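Local coordinates for protein alkyl hydroperoxide reductase E (PDB 5C04) that probably reduces hydrogen peroxide and organic hydroperoxides to water and alcohols, using mycoredoxin as the thiol donor, and so protects the cell against oxidative stress, at residues 92-95 and 101-104. The protein carries 1 engineered substitution. Sequence-based numbering, arbitrary orientation.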
loop_
_atom_site.group_PDB
_atom_site.type_symbol
_atom_site.label_atom_id
_atom_site.label_comp_id
_atom_site.label_asym_id
_atom_site.label_seq_id
_atom_site.Cartn_x
_atom_site.Cartn_y
_atom_site.Cartn_z
ATOM N N LEU A 92 -11.606 3.337 1.698
ATOM C CA LEU A 92 -10.876 4.284 2.539
ATOM C C LEU A 92 -9.495 3.799 2.875
ATOM O O LEU A 92 -9.283 2.595 3.058
ATOM C CB LEU A 92 -11.612 4.549 3.837
ATOM C CG LEU A 92 -13.056 4.991 3.689
ATOM C CD1 LEU A 92 -13.550 5.403 5.062
ATOM C CD2 LEU A 92 -13.240 6.107 2.671
ATOM N N SER A 93 -8.551 4.748 2.965
ATOM C CA SER A 93 -7.127 4.433 3.170
ATOM C C SER A 93 -6.681 4.590 4.613
ATOM O O SER A 93 -6.539 5.722 5.096
ATOM C CB SER A 93 -6.267 5.348 2.302
ATOM O OG SER A 93 -6.420 5.029 0.952
ATOM N N ASP A 94 -6.445 3.466 5.287
ATOM C CA ASP A 94 -5.907 3.444 6.645
ATOM C C ASP A 94 -4.363 3.307 6.536
ATOM O O ASP A 94 -3.754 2.398 7.091
ATOM C CB ASP A 94 -6.564 2.279 7.426
ATOM C CG ASP A 94 -6.327 2.351 8.935
ATOM O OD1 ASP A 94 -5.995 3.442 9.483
ATOM O OD2 ASP A 94 -6.449 1.293 9.595
ATOM N N PHE A 95 -3.779 4.267 5.827
ATOM C CA PHE A 95 -2.437 4.128 5.231
ATOM C C PHE A 95 -1.287 4.707 6.059
ATOM O O PHE A 95 -0.231 4.069 6.198
ATOM C CB PHE A 95 -2.443 4.799 3.867
ATOM C CG PHE A 95 -1.076 4.946 3.240
ATOM C CD1 PHE A 95 -0.465 3.852 2.645
ATOM C CD2 PHE A 95 -0.443 6.178 3.203
ATOM C CE1 PHE A 95 0.780 3.965 2.072
ATOM C CE2 PHE A 95 0.802 6.299 2.642
ATOM C CZ PHE A 95 1.401 5.197 2.075
ATOM N N VAL A 101 -6.722 3.249 12.283
ATOM C CA VAL A 101 -8.179 3.058 12.468
ATOM C C VAL A 101 -8.466 1.598 12.757
ATOM O O VAL A 101 -9.240 1.262 13.668
ATOM C CB VAL A 101 -8.986 3.606 11.290
ATOM C CG1 VAL A 101 -10.473 3.347 11.507
ATOM C CG2 VAL A 101 -8.711 5.102 11.153
ATOM N N SER A 102 -7.838 0.706 11.999
ATOM C CA SER A 102 -7.966 -0.724 12.247
ATOM C C SER A 102 -7.611 -1.092 13.705
ATOM O O SER A 102 -8.319 -1.873 14.364
ATOM C CB SER A 102 -7.101 -1.498 11.239
ATOM O OG SER A 102 -7.483 -1.200 9.905
ATOM N N GLN A 103 -6.536 -0.495 14.219
ATOM C CA GLN A 103 -6.140 -0.686 15.613
ATOM C C GLN A 103 -7.183 -0.150 16.589
ATOM O O GLN A 103 -7.453 -0.800 17.589
ATOM C CB GLN A 103 -4.802 0.001 15.895
ATOM C CG GLN A 103 -3.618 -0.682 15.255
ATOM C CD GLN A 103 -2.341 0.087 15.524
ATOM O OE1 GLN A 103 -2.322 1.317 15.465
ATOM N NE2 GLN A 103 -1.275 -0.629 15.844
ATOM N N ALA A 104 -7.733 1.031 16.307
ATOM C CA ALA A 104 -8.793 1.623 17.166
ATOM C C ALA A 104 -10.003 0.737 17.272
ATOM O O ALA A 104 -10.713 0.773 18.301
ATOM C CB ALA A 104 -9.221 2.985 16.630
#
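D94 reaches across to V101 and S102 in the first turn of the short helix 100-104. It sits just past the end of strand 91-93, where its backbone bonds to S71 of the neighbouring parallel strand. Its CB points toward the helix. CG swings anti to the backbone N (chi1 -167°), which carries the carboxylate out to the helix backbone. CG bears the two oxygens, one for each residue. D94 OD1 takes the hydrogen bond from V101 N, at 2.9 Å. This donor comes from the syn side, 23° out of the carboxylate plane. D94 OD1 also touches V101 CB at 3.5 Å, where the two side chains cross at an angle. OD2 accepts two bonds from S102. S102 N donates to D94 OD2 at 2.8 Å, also syn but tilted further from the plane. S102 OG donates to D94 OD2 at 2.7 Å, nearly end-on to its C-O bond. With chi1 at -58°, S102 OG lies beside its own backbone N, which puts the hydroxyl and the N-H close enough to share OD2. V101 rests on L14 and F37 of the sheet and on F12 in the loop before strand 13-16; S102 also touches F37. A carboxylate thus binds N-H groups at a helix N-terminus and closes the short connection from strand to helix. Three bonds grip this buried group and limit its rotation. The partial positive charge of the helix start would be expected to favour the ionised acid.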